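Local coordinates for protein pseudopodium-enriched atypical kinase 1 (Homo sapiens, PDB 6BHC) that is a pseudokinase that keeps the protein-kinase fold around an unusual catalytic cleft and dimerizes in a novel way, with any phosphotransfer activity of its own doubtful, at residues A[164-169]-A[289-294]; A[202-207]-A[279-284]; A[176-181]-A[352-357]; A[182-187]-A[284-289]. The protein carries 1 engineered substitution. One frame throughout, in Å; residues are numbered along the deposited sequence.

Contact 1. Residues A[164-169]-A[289-294]; sequences DSLAQH and MLHLPN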
loop_
_atom_site.group_PDB
_atom_site.type_symbol
_atom_site.label_atom_id
_atom_site.label_comp_id
_atom_site.label_asym_id
_atom_site.label_seq_id
_atom_site.Cartn_x
_atom_site.Cartn_y
_atom_site.Cartn_z
ATOM N N ASP A 164 30.384 21.323 0.412
ATOM C CA ASP A 164 30.973 20.051 0.014
ATOM C C ASP A 164 30.399 19.499 -1.284
ATOM O O ASP A 164 30.796 18.406 -1.702
ATOM C CB ASP A 164 30.788 19.014 1.127
ATOM C CG ASP A 164 31.364 19.472 2.452
ATOM O OD1 ASP A 164 32.355 20.232 2.440
ATOM O OD2 ASP A 164 30.823 19.073 3.505
ATOM N N SER A 165 29.484 20.221 -1.934
ATOM C CA SER A 165 28.799 19.718 -3.120
ATOM C C SER A 165 29.104 20.543 -4.366
ATOM O O SER A 165 28.309 20.545 -5.310
ATOM C CB SER A 165 27.289 19.669 -2.882
ATOM O OG SER A 165 26.966 18.797 -1.813
ATOM N N LEU A 166 30.237 21.247 -4.393
ATOM C CA LEU A 166 30.571 22.038 -5.573
ATOM C C LEU A 166 30.888 21.145 -6.767
ATOM O O LEU A 166 30.433 21.411 -7.885
ATOM C CB LEU A 166 31.744 22.971 -5.270
ATOM C CG LEU A 166 32.206 23.854 -6.434
ATOM C CD1 LEU A 166 31.061 24.717 -6.951
ATOM C CD2 LEU A 166 33.388 24.715 -6.021
ATOM N N ALA A 167 31.658 20.077 -6.548
ATOM C CA ALA A 167 32.016 19.190 -7.650
ATOM C C ALA A 167 30.810 18.396 -8.141
ATOM O O ALA A 167 30.669 18.155 -9.345
ATOM C CB ALA A 167 33.142 18.248 -7.225
ATOM N N GLN A 168 29.931 17.980 -7.225
ATOM C CA GLN A 168 28.744 17.236 -7.634
ATOM C C GLN A 168 27.765 18.113 -8.402
ATOM O O GLN A 168 27.044 17.615 -9.275
ATOM C CB GLN A 168 28.061 16.618 -6.414
ATOM C CG GLN A 168 28.746 15.363 -5.894
ATOM C CD GLN A 168 28.690 14.216 -6.886
ATOM O OE1 GLN A 168 27.625 13.875 -7.401
ATOM N NE2 GLN A 168 29.842 13.617 -7.165
ATOM N N HIS A 169 27.717 19.409 -8.092
ATOM C CA HIS A 169 26.872 20.315 -8.860
ATOM C C HIS A 169 27.365 20.429 -10.298
ATOM O O HIS A 169 26.561 20.487 -11.234
ATOM C CB HIS A 169 26.829 21.688 -8.188
ATOM C CG HIS A 169 25.784 22.604 -8.747
ATOM N ND1 HIS A 169 25.606 23.893 -8.293
ATOM C CD2 HIS A 169 24.858 22.416 -9.717
ATOM C CE1 HIS A 169 24.618 24.462 -8.962
ATOM N NE2 HIS A 169 24.148 23.587 -9.833
ATOM N N MET A 289 22.589 28.418 -2.339
ATOM C CA MET A 289 22.500 26.971 -2.501
ATOM C C MET A 289 22.919 26.519 -3.894
ATOM O O MET A 289 23.325 25.364 -4.062
ATOM C CB MET A 289 21.081 26.491 -2.200
ATOM C CG MET A 289 20.679 26.668 -0.747
ATOM S SD MET A 289 19.064 25.965 -0.376
ATOM C CE MET A 289 19.391 24.221 -0.623
ATOM N N LEU A 290 22.833 27.397 -4.892
ATOM C CA LEU A 290 23.323 27.104 -6.230
ATOM C C LEU A 290 24.775 27.527 -6.420
ATOM O O LEU A 290 25.207 27.736 -7.560
ATOM C CB LEU A 290 22.430 27.775 -7.275
ATOM C CG LEU A 290 20.992 27.261 -7.290
ATOM C CD1 LEU A 290 20.164 28.015 -8.316
ATOM C CD2 LEU A 290 20.957 25.761 -7.559
ATOM N N HIS A 291 25.528 27.662 -5.326
ATOM C CA HIS A 291 26.950 28.006 -5.360
ATOM C C HIS A 291 27.195 29.351 -6.035
ATOM O O HIS A 291 28.214 29.555 -6.698
ATOM C CB HIS A 291 27.768 26.900 -6.030
ATOM C CG HIS A 291 27.701 25.590 -5.310
ATOM N ND1 HIS A 291 26.895 24.552 -5.723
ATOM C CD2 HIS A 291 28.322 25.158 -4.186
ATOM C CE1 HIS A 291 27.031 23.533 -4.894
ATOM N NE2 HIS A 291 27.891 23.875 -3.951
ATOM N N LEU A 292 26.264 30.277 -5.864
ATOM C CA LEU A 292 26.418 31.643 -6.325
ATOM C C LEU A 292 26.506 32.586 -5.130
ATOM O O LEU A 292 25.968 32.286 -4.060
ATOM C CB LEU A 292 25.245 32.062 -7.218
ATOM C CG LEU A 292 24.962 31.164 -8.423
ATOM C CD1 LEU A 292 23.684 31.598 -9.123
ATOM C CD2 LEU A 292 26.139 31.178 -9.384
ATOM N N PRO A 293 27.181 33.721 -5.267
ATOM C CA PRO A 293 27.242 34.669 -4.151
ATOM C C PRO A 293 25.891 35.321 -3.904
ATOM O O PRO A 293 24.976 35.263 -4.729
ATOM C CB PRO A 293 28.280 35.699 -4.612
ATOM C CG PRO A 293 28.250 35.620 -6.099
ATOM C CD PRO A 293 27.957 34.184 -6.431
ATOM N N ASN A 294 25.774 35.927 -2.727
ATOM C CA ASN A 294 24.640 36.773 -2.400
ATOM C C ASN A 294 24.492 37.851 -3.474
ATOM O O ASN A 294 25.440 38.618 -3.705
ATOM C CB ASN A 294 24.849 37.402 -1.022
ATOM C CG ASN A 294 23.692 38.292 -0.584
ATOM O OD1 ASN A 294 22.677 38.413 -1.267
ATOM N ND2 ASN A 294 23.844 38.915 0.579
#
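Leu-166 and His-291 are the closest backbone neighbours here, CA to CA 7.0 Å, where the first turn of helix 166-171 faces the loop that follows helix 277-289. That loop starts with a Schellman motif: His-291, at positive phi, is its C-prime residue, with Leu-292 N bonded to Tyr-287 O and His-291 N to Glu-288 O. In the kinase fold this joins the αD region to the C-terminal end of αF. Turned out of the helix end, the His-291 side chain reaches the other segment and meets it with both a face and an edge. Over one face sits Leu-166, whose CA makes a CH-pi contact 4.0 Å from the centroid of the His-291 ring. The same leucine lays its CD1 3.8 Å from CG of His-291. At the ring edge, ND1 of His-169 lies in the plane of the His-291 ring and shares a hydrogen bond with its ND1, 2.9 Å long and fairly straight at 156°. The two imidazoles therefore meet rim to rim, with planes 41° apart. The first torsion of His-169 (chi1 -169°) swings CG away from its backbone N, and the side chain runs past that of His-291 in the opposite direction. Each far nitrogen is also engaged: NE2 of His-291 bonds to Val-162 O and NE2 of His-169 to Glu-177 OE2, which fixes the rotation of both rings. Beyond the pair, CE1 of His-169 stands 3.6 Å from O of Leu-290 and 4.1 Å from CD2 of Leu-290.

Contact 2. Residues A[202-207]-A[279-284]; sequences CDLRLE and EFQTGI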
loop_
_atom_site.group_PDB
_atom_site.type_symbol
_atom_site.label_atom_id
_atom_site.label_comp_id
_atom_site.label_asym_id
_atom_site.label_seq_id
_atom_site.Cartn_x
_atom_site.Cartn_y
_atom_site.Cartn_z
ATOM N N CYS A 202 13.900 36.135 10.436
ATOM C CA CYS A 202 14.771 37.303 10.289
ATOM C C CYS A 202 16.257 36.969 10.277
ATOM O O CYS A 202 17.085 37.890 10.262
ATOM C CB CYS A 202 14.509 38.352 11.375
ATOM S SG CYS A 202 12.840 39.024 11.372
ATOM N N ASP A 203 16.630 35.695 10.279
ATOM C CA ASP A 203 18.040 35.320 10.234
ATOM C C ASP A 203 18.189 33.998 9.483
ATOM O O ASP A 203 18.838 33.059 9.946
ATOM C CB ASP A 203 18.628 35.240 11.642
ATOM C CG ASP A 203 20.146 35.201 11.638
ATOM O OD1 ASP A 203 20.752 35.787 10.714
ATOM O OD2 ASP A 203 20.731 34.588 12.554
ATOM N N LEU A 204 17.580 33.916 8.304
ATOM C CA LEU A 204 17.627 32.706 7.490
ATOM C C LEU A 204 18.975 32.649 6.784
ATOM O O LEU A 204 19.181 33.290 5.752
ATOM C CB LEU A 204 16.472 32.685 6.497
ATOM C CG LEU A 204 15.081 32.513 7.112
ATOM C CD1 LEU A 204 14.001 32.586 6.044
ATOM C CD2 LEU A 204 14.998 31.199 7.875
ATOM N N ARG A 205 19.903 31.882 7.349
ATOM C CA ARG A 205 21.213 31.657 6.757
ATOM C C ARG A 205 21.473 30.160 6.692
ATOM O O ARG A 205 20.914 29.383 7.472
ATOM C CB ARG A 205 22.317 32.373 7.551
ATOM C CG ARG A 205 22.270 33.891 7.410
ATOM C CD ARG A 205 23.338 34.597 8.237
ATOM N NE ARG A 205 23.044 34.571 9.667
ATOM C CZ ARG A 205 23.738 33.875 10.562
ATOM N NH1 ARG A 205 24.779 33.151 10.180
ATOM N NH2 ARG A 205 23.396 33.911 11.843
ATOM N N LEU A 206 22.323 29.758 5.743
ATOM C CA LEU A 206 22.519 28.334 5.484
ATOM C C LEU A 206 23.097 27.610 6.694
ATOM O O LEU A 206 22.841 26.416 6.880
ATOM C CB LEU A 206 23.417 28.139 4.262
ATOM C CG LEU A 206 22.826 28.575 2.918
ATOM C CD1 LEU A 206 23.787 28.277 1.776
ATOM C CD2 LEU A 206 21.481 27.904 2.677
ATOM N N GLU A 207 23.866 28.309 7.530
ATOM C CA GLU A 207 24.402 27.707 8.744
ATOM C C GLU A 207 23.366 27.592 9.856
ATOM O O GLU A 207 23.656 26.978 10.889
ATOM C CB GLU A 207 25.614 28.505 9.242
ATOM C CG GLU A 207 25.372 29.999 9.424
ATOM C CD GLU A 207 25.584 30.800 8.147
ATOM O OE1 GLU A 207 25.604 30.197 7.052
ATOM O OE2 GLU A 207 25.734 32.036 8.240
ATOM N N GLU A 279 10.527 35.854 3.181
ATOM C CA GLU A 279 10.473 35.575 1.750
ATOM C C GLU A 279 11.677 36.167 1.028
ATOM O O GLU A 279 12.265 35.524 0.150
ATOM C CB GLU A 279 9.169 36.115 1.158
ATOM C CG GLU A 279 7.921 35.311 1.520
ATOM C CD GLU A 279 7.393 35.614 2.912
ATOM O OE1 GLU A 279 8.013 36.429 3.626
ATOM O OE2 GLU A 279 6.351 35.037 3.291
ATOM N N PHE A 280 12.066 37.391 1.393
ATOM C CA PHE A 280 13.208 38.030 0.748
ATOM C C PHE A 280 14.504 37.285 1.048
ATOM O O PHE A 280 15.351 37.123 0.162
ATOM C CB PHE A 280 13.311 39.490 1.192
ATOM C CG PHE A 280 14.457 40.236 0.572
ATOM C CD1 PHE A 280 14.320 40.832 -0.671
ATOM C CD2 PHE A 280 15.669 40.348 1.235
ATOM C CE1 PHE A 280 15.371 41.522 -1.244
ATOM C CE2 PHE A 280 16.724 41.036 0.668
ATOM C CZ PHE A 280 16.574 41.625 -0.571
ATOM N N GLN A 281 14.679 36.823 2.290
ATOM C CA GLN A 281 15.900 36.100 2.634
ATOM C C GLN A 281 15.945 34.726 1.978
ATOM O O GLN A 281 17.034 34.211 1.700
ATOM C CB GLN A 281 16.029 35.978 4.153
ATOM C CG GLN A 281 16.328 37.297 4.848
ATOM C CD GLN A 281 16.573 37.140 6.339
ATOM O OE1 GLN A 281 16.245 36.113 6.934
ATOM N NE2 GLN A 281 17.156 38.164 6.951
ATOM N N THR A 282 14.782 34.124 1.718
ATOM C CA THR A 282 14.750 32.853 1.002
ATOM C C THR A 282 15.238 33.011 -0.433
ATOM O O THR A 282 15.864 32.094 -0.980
ATOM C CB THR A 282 13.334 32.274 1.032
ATOM O OG1 THR A 282 12.925 32.085 2.392
ATOM C CG2 THR A 282 13.279 30.936 0.309
ATOM N N GLY A 283 14.978 34.166 -1.053
ATOM C CA GLY A 283 15.480 34.404 -2.394
ATOM C C GLY A 283 16.992 34.475 -2.453
ATOM O O GLY A 283 17.601 34.042 -3.435
ATOM N N ILE A 284 17.618 35.020 -1.409
ATOM C CA ILE A 284 19.075 35.025 -1.333
ATOM C C ILE A 284 19.606 33.607 -1.175
ATOM O O ILE A 284 20.640 33.247 -1.751
ATOM C CB ILE A 284 19.544 35.938 -0.185
ATOM C CG1 ILE A 284 19.159 37.391 -0.467
ATOM C CG2 ILE A 284 21.045 35.812 0.034
ATOM C CD1 ILE A 284 19.618 38.359 0.597
#
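Gln-281, on helix 277-289, reaches across to Leu-204 and Cys-202 in the catalytic loop of the kinase fold, where His-201, Cys-202 and Asp-203 stand in place of the usual His-Arg-Asp motif. Its chain is extended beyond CG (chi2 -175°), which carries the amide out from the helix to the loop backbone. There OE1 of Gln-281 accepts a nearly straight bond from N of Leu-204, 2.9 Å and 167°. The donor stands above the amide carbonyl plane rather than on a lone pair. The other end of the amide turns to the preceding part of the loop, with NE2 of Gln-281 making a weak bond of 3.3 Å to O of Cys-202; the same nitrogen also bonds to Arg-263 O. One amide thus bonds to a backbone N-H and a carbonyl of the loop, and to the carbonyl of Arg-263. The loop is held to this helix a second time, by Cys-202 N on Asp-278 OD1, as commonly seen in kinases. Leu-204 packs alongside the polar ends: its CB rests 3.5 Å from OE1 of Gln-281, and its CD1 lies 3.8 Å from OG1 of Thr-282, a hydroxyl bonded to Asp-278 O. Facing away from the helix, Asp-203 has its carboxylate gripped side-on by Arg-205, whose NE lies 2.8 Å from OD1 of Asp-203 and whose NH2 lies 2.8 Å from OD2 of Asp-203.

Contact 3. Residues A[176-181]-A[352-357]; sequences YERQVC and CLLWGP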
loop_
_atom_site.group_PDB
_atom_site.type_symbol
_atom_site.label_atom_id
_atom_site.label_comp_id
_atom_site.label_asym_id
_atom_site.label_seq_id
_atom_site.Cartn_x
_atom_site.Cartn_y
_atom_site.Cartn_z
ATOM N N TYR A 176 21.752 17.381 -8.100
ATOM C CA TYR A 176 22.009 18.342 -7.031
ATOM C C TYR A 176 20.913 19.399 -6.960
ATOM O O TYR A 176 20.419 19.719 -5.873
ATOM C CB TYR A 176 23.376 19.005 -7.215
ATOM C CG TYR A 176 23.620 20.094 -6.192
ATOM C CD1 TYR A 176 23.989 19.778 -4.890
ATOM C CD2 TYR A 176 23.454 21.434 -6.518
ATOM C CE1 TYR A 176 24.195 20.767 -3.947
ATOM C CE2 TYR A 176 23.660 22.429 -5.583
ATOM C CZ TYR A 176 24.032 22.090 -4.299
ATOM O OH TYR A 176 24.238 23.074 -3.360
ATOM N N GLU A 177 20.524 19.959 -8.108
ATOM C CA GLU A 177 19.525 21.022 -8.098
ATOM C C GLU A 177 18.133 20.505 -7.758
ATOM O O GLU A 177 17.274 21.300 -7.360
ATOM C CB GLU A 177 19.515 21.753 -9.443
ATOM C CG GLU A 177 20.839 22.442 -9.764
ATOM C CD GLU A 177 20.723 23.486 -10.861
ATOM O OE1 GLU A 177 19.606 23.699 -11.380
ATOM O OE2 GLU A 177 21.755 24.101 -11.201
ATOM N N ARG A 178 17.889 19.200 -7.900
ATOM C CA ARG A 178 16.641 18.639 -7.394
ATOM C C ARG A 178 16.661 18.553 -5.872
ATOM O O ARG A 178 15.652 18.840 -5.217
ATOM C CB ARG A 178 16.379 17.264 -8.010
ATOM C CG ARG A 178 15.056 16.649 -7.565
ATOM C CD ARG A 178 14.721 15.364 -8.310
ATOM N NE ARG A 178 13.428 14.836 -7.883
ATOM C CZ ARG A 178 12.265 15.159 -8.440
ATOM N NH1 ARG A 178 12.226 16.007 -9.459
ATOM N NH2 ARG A 178 11.138 14.635 -7.983
ATOM N N GLN A 179 17.801 18.163 -5.291
ATOM C CA GLN A 179 17.931 18.184 -3.835
ATOM C C GLN A 179 17.752 19.591 -3.284
ATOM O O GLN A 179 17.213 19.761 -2.184
ATOM C CB GLN A 179 19.293 17.631 -3.408
ATOM C CG GLN A 179 19.564 16.195 -3.820
ATOM C CD GLN A 179 20.914 15.705 -3.328
ATOM O OE1 GLN A 179 21.114 15.503 -2.131
ATOM N NE2 GLN A 179 21.850 15.521 -4.251
ATOM N N VAL A 180 18.203 20.605 -4.026
ATOM C CA VAL A 180 18.004 21.985 -3.595
ATOM C C VAL A 180 16.517 22.309 -3.517
ATOM O O VAL A 180 16.050 22.911 -2.543
ATOM C CB VAL A 180 18.755 22.949 -4.535
ATOM C CG1 VAL A 180 18.327 24.386 -4.283
ATOM C CG2 VAL A 180 20.255 22.802 -4.345
ATOM N N CYS A 181 15.747 21.894 -4.529
ATOM C CA CYS A 181 14.304 22.121 -4.498
ATOM C C CYS A 181 13.654 21.403 -3.321
ATOM O O CYS A 181 12.723 21.930 -2.702
ATOM C CB CYS A 181 13.668 21.670 -5.814
ATOM S SG CYS A 181 14.104 22.678 -7.253
ATOM N N CYS A 352 5.770 22.444 -8.097
ATOM C CA CYS A 352 5.620 22.316 -9.541
ATOM C C CYS A 352 6.927 21.897 -10.203
ATOM O O CYS A 352 6.922 21.096 -11.144
ATOM C CB CYS A 352 5.115 23.627 -10.139
ATOM S SG CYS A 352 4.928 23.575 -11.933
ATOM N N LEU A 353 8.058 22.433 -9.734
ATOM C CA LEU A 353 9.341 22.048 -10.313
ATOM C C LEU A 353 9.688 20.597 -10.003
ATOM O O LEU A 353 10.358 19.935 -10.804
ATOM C CB LEU A 353 10.449 22.976 -9.810
ATOM C CG LEU A 353 10.318 24.468 -10.124
ATOM C CD1 LEU A 353 11.512 25.242 -9.579
ATOM C CD2 LEU A 353 10.161 24.699 -11.619
ATOM N N LEU A 354 9.240 20.085 -8.856
ATOM C CA LEU A 354 9.576 18.722 -8.457
ATOM C C LEU A 354 8.663 17.697 -9.121
ATOM O O LEU A 354 9.141 16.720 -9.708
ATOM C CB LEU A 354 9.509 18.597 -6.935
ATOM C CG LEU A 354 10.640 19.290 -6.177
ATOM C CD1 LEU A 354 10.268 19.486 -4.718
ATOM C CD2 LEU A 354 11.919 18.475 -6.301
ATOM N N TRP A 355 7.349 17.898 -9.033
ATOM C CA TRP A 355 6.384 16.962 -9.597
ATOM C C TRP A 355 5.329 17.609 -10.479
ATOM O O TRP A 355 4.753 16.910 -11.323
ATOM C CB TRP A 355 5.658 16.195 -8.484
ATOM C CG TRP A 355 6.564 15.682 -7.419
ATOM C CD1 TRP A 355 7.336 14.560 -7.471
ATOM C CD2 TRP A 355 6.790 16.270 -6.134
ATOM N NE1 TRP A 355 8.036 14.415 -6.295
ATOM C CE2 TRP A 355 7.716 15.451 -5.459
ATOM C CE3 TRP A 355 6.302 17.411 -5.490
ATOM C CZ2 TRP A 355 8.164 15.737 -4.172
ATOM C CZ3 TRP A 355 6.748 17.693 -4.210
ATOM C CH2 TRP A 355 7.670 16.859 -3.566
ATOM N N GLY A 356 5.055 18.905 -10.317
ATOM C CA GLY A 356 3.955 19.567 -10.983
ATOM C C GLY A 356 4.082 19.567 -12.489
ATOM O O GLY A 356 5.054 19.053 -13.052
ATOM N N PRO A 357 3.096 20.150 -13.172
ATOM C CA PRO A 357 3.086 20.094 -14.640
ATOM C C PRO A 357 4.342 20.714 -15.233
ATOM O O PRO A 357 4.837 21.740 -14.761
ATOM C CB PRO A 357 1.828 20.884 -15.021
ATOM C CG PRO A 357 1.520 21.726 -13.833
ATOM C CD PRO A 357 1.975 20.941 -12.639
#
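Arg-178 and Leu-354 form the tight half of this contact, with Cys-181 packed beside them. Leaving helix 173-194 with CG anti to the backbone N (chi1 -178°) and extended as far as NE, Arg-178 brings its guanidinium to the C-terminal end of helix 343-354. NH1 of Arg-178 binds O of Leu-354 at 3.2 Å, the donor in the carbonyl plane and on a lone pair. A weaker bond runs from NH2 of Arg-178 to the same oxygen at 3.4 Å, and this carbonyl also receives NH1 of Arg-358. Leu-354 meets the arginine a second time, since its CD2 lies over the centre of one guanidinium face and 3.8 Å from CG of Arg-178. The same methyl presses on CB of Cys-181 at 3.7 Å. A single leucine thus supplies both the acceptor at the edge of the cation and an apolar cover for its face.

The looser side is at Leu-353, partly exposed, whose CD1 stays 4.3 Å from SG of Cys-181. Trp-355 is buried but gives little area to the contact; its ring stands nearly perpendicular to the guanidinium, at 85°, with NE1 of Trp-355 3.5 Å from NH2 of Arg-178. Both groups turn to Glu-407, by a salt bridge from the arginine and a weak hydrogen bond from the indole, while Tyr-321 OH takes up NH1 of Arg-178. The contact therefore ties αE of the kinase C-lobe to the end of αI, and through Glu-407 and the packing of Trp-355 on Leu-410 and Tyr-414 it extends to helix 406-417.

Contact 4. Residues A[182-187]-A[284-289]; sequences LLLLQL and ILIYEM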
loop_
_atom_site.group_PDB
_atom_site.type_symbol
_atom_site.label_atom_id
_atom_site.label_comp_id
_atom_site.label_asym_id
_atom_site.label_seq_id
_atom_site.Cartn_x
_atom_site.Cartn_y
_atom_site.Cartn_z
ATOM N N LEU A 182 14.130 20.197 -2.998
ATOM C CA LEU A 182 13.546 19.447 -1.890
ATOM C C LEU A 182 13.855 20.103 -0.550
ATOM O O LEU A 182 13.001 20.128 0.344
ATOM C CB LEU A 182 14.042 18.003 -1.914
ATOM C CG LEU A 182 13.314 17.081 -2.893
ATOM C CD1 LEU A 182 14.035 15.748 -3.017
ATOM C CD2 LEU A 182 11.871 16.873 -2.450
ATOM N N LEU A 183 15.069 20.634 -0.387
ATOM C CA LEU A 183 15.392 21.353 0.841
ATOM C C LEU A 183 14.618 22.663 0.929
ATOM O O LEU A 183 14.114 23.022 1.999
ATOM C CB LEU A 183 16.896 21.612 0.925
ATOM C CG LEU A 183 17.784 20.371 1.023
ATOM C CD1 LEU A 183 19.240 20.765 1.226
ATOM C CD2 LEU A 183 17.309 19.456 2.143
ATOM N N LEU A 184 14.509 23.387 -0.188
ATOM C CA LEU A 184 13.751 24.633 -0.188
ATOM C C LEU A 184 12.275 24.387 0.087
ATOM O O LEU A 184 11.614 25.220 0.722
ATOM C CB LEU A 184 13.932 25.358 -1.522
ATOM C CG LEU A 184 15.312 25.964 -1.801
ATOM C CD1 LEU A 184 15.387 26.503 -3.224
ATOM C CD2 LEU A 184 15.633 27.059 -0.794
ATOM N N LEU A 185 11.743 23.255 -0.379
ATOM C CA LEU A 185 10.347 22.922 -0.110
ATOM C C LEU A 185 10.108 22.714 1.381
ATOM O O LEU A 185 9.087 23.154 1.921
ATOM C CB LEU A 185 9.948 21.675 -0.898
ATOM C CG LEU A 185 8.487 21.244 -0.785
ATOM C CD1 LEU A 185 7.583 22.359 -1.265
ATOM C CD2 LEU A 185 8.237 19.971 -1.578
ATOM N N GLN A 186 11.038 22.040 2.063
ATOM C CA GLN A 186 10.901 21.859 3.505
ATOM C C GLN A 186 11.037 23.186 4.242
ATOM O O GLN A 186 10.356 23.412 5.249
ATOM C CB GLN A 186 11.939 20.860 4.010
ATOM C CG GLN A 186 11.822 19.478 3.397
ATOM C CD GLN A 186 12.858 18.520 3.941
ATOM O OE1 GLN A 186 12.858 18.191 5.128
ATOM N NE2 GLN A 186 13.758 18.073 3.076
ATOM N N LEU A 187 11.912 24.071 3.759
ATOM C CA LEU A 187 12.051 25.388 4.371
ATOM C C LEU A 187 10.750 26.172 4.276
ATOM O O LEU A 187 10.304 26.781 5.255
ATOM C CB LEU A 187 13.194 26.159 3.709
ATOM C CG LEU A 187 13.368 27.612 4.163
ATOM C CD1 LEU A 187 13.667 27.685 5.654
ATOM C CD2 LEU A 187 14.459 28.307 3.360
ATOM N N ILE A 284 17.618 35.020 -1.409
ATOM C CA ILE A 284 19.075 35.025 -1.333
ATOM C C ILE A 284 19.606 33.607 -1.175
ATOM O O ILE A 284 20.640 33.247 -1.751
ATOM C CB ILE A 284 19.544 35.938 -0.185
ATOM C CG1 ILE A 284 19.159 37.391 -0.467
ATOM C CG2 ILE A 284 21.045 35.812 0.034
ATOM C CD1 ILE A 284 19.618 38.359 0.597
ATOM N N LEU A 285 18.904 32.776 -0.399
ATOM C CA LEU A 285 19.360 31.408 -0.174
ATOM C C LEU A 285 19.377 30.597 -1.461
ATOM O O LEU A 285 20.202 29.689 -1.608
ATOM C CB LEU A 285 18.478 30.720 0.867
ATOM C CG LEU A 285 18.495 31.305 2.279
ATOM C CD1 LEU A 285 17.641 30.455 3.204
ATOM C CD2 LEU A 285 19.918 31.413 2.801
ATOM N N ILE A 286 18.476 30.901 -2.400
ATOM C CA ILE A 286 18.443 30.168 -3.662
ATOM C C ILE A 286 19.752 30.346 -4.416
ATOM O O ILE A 286 20.317 29.384 -4.948
ATOM C CB ILE A 286 17.237 30.610 -4.509
ATOM C CG1 ILE A 286 15.930 30.200 -3.831
ATOM C CG2 ILE A 286 17.326 30.024 -5.911
ATOM C CD1 ILE A 286 14.697 30.542 -4.634
ATOM N N TYR A 287 20.257 31.580 -4.469
ATOM C CA TYR A 287 21.544 31.824 -5.111
ATOM C C TYR A 287 22.670 31.095 -4.389
ATOM O O TYR A 287 23.530 30.478 -5.029
ATOM C CB TYR A 287 21.823 33.326 -5.161
ATOM C CG TYR A 287 21.130 34.059 -6.288
ATOM C CD1 TYR A 287 19.790 34.422 -6.194
ATOM C CD2 TYR A 287 21.822 34.402 -7.443
ATOM C CE1 TYR A 287 19.159 35.100 -7.224
ATOM C CE2 TYR A 287 21.201 35.078 -8.476
ATOM C CZ TYR A 287 19.872 35.424 -8.362
ATOM O OH TYR A 287 19.261 36.097 -9.394
ATOM N N GLU A 288 22.680 31.151 -3.055
ATOM C CA GLU A 288 23.776 30.558 -2.294
ATOM C C GLU A 288 23.770 29.037 -2.396
ATOM O O GLU A 288 24.831 28.417 -2.531
ATOM C CB GLU A 288 23.698 31.007 -0.835
ATOM C CG GLU A 288 23.926 32.503 -0.652
ATOM C CD GLU A 288 23.857 32.944 0.799
ATOM O OE1 GLU A 288 23.053 32.372 1.564
ATOM O OE2 GLU A 288 24.613 33.865 1.174
ATOM N N MET A 289 22.589 28.418 -2.339
ATOM C CA MET A 289 22.500 26.971 -2.501
ATOM C C MET A 289 22.919 26.519 -3.894
ATOM O O MET A 289 23.325 25.364 -4.062
ATOM C CB MET A 289 21.081 26.491 -2.200
ATOM C CG MET A 289 20.679 26.668 -0.747
ATOM S SD MET A 289 19.064 25.965 -0.376
ATOM C CE MET A 289 19.391 24.221 -0.623
#
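Leu-184 meets Ile-286 and Met-289 where two central helices of the kinase C-lobe, 173-194 (αE) and 277-289 (αF), lie side by side. The short segments run nearly antiparallel, at 155°, with axes 11.6 Å apart. At that spacing the side chains rather than the backbones fill the interface, and every residue that touches is buried and apolar. Leu-184 splits its two branches: CD1 meets CG1 of Ile-286 at 3.8 Å, the side chains standing about at a right angle, while CD2 touches SD of Met-289 at 3.6 Å, the two chains sliding past each other in opposite directions. Met-289 reaches over by an extended start and a bend at its last torsion (chi3 66°), which turns the terminal methyl toward Leu-183. That methyl, CE of Met-289, lies 3.9 Å from CD1 of Leu-183. One turn further along αE, Leu-187 and Leu-285 cross almost perpendicularly. Helix 322-332 backs the layer, with Leu-325 against Leu-184 and Leu-328 against Ile-286. At the far end of the row the contact comes down to one methyl on another, CD2 of Leu-187 on CD1 of Leu-285 at 3.8 Å.

Helices 173-194 and 277-289 connect all four contacts. Contact 4 packs the two together, contact 2 ties the second to the catalytic loop, contact 3 joins the first to helix 343-354, and contact 1 closes over the end of the second. Centres of contacts 2 and 4 are about 9 Å apart, and those of contacts 3 and 4 about 11 Å. The catalytic-loop residue Leu-206 packs on Leu-285 and Met-289, so that the loop rests directly on helix 277-289. Tyr-176 OH bridges contacts 1, 3 and 4, lying 2.6 Å from Met-289 O. Contact 3 does not touch contact 2: their centres are about 19 Å apart and their nearest atoms about 7 Å.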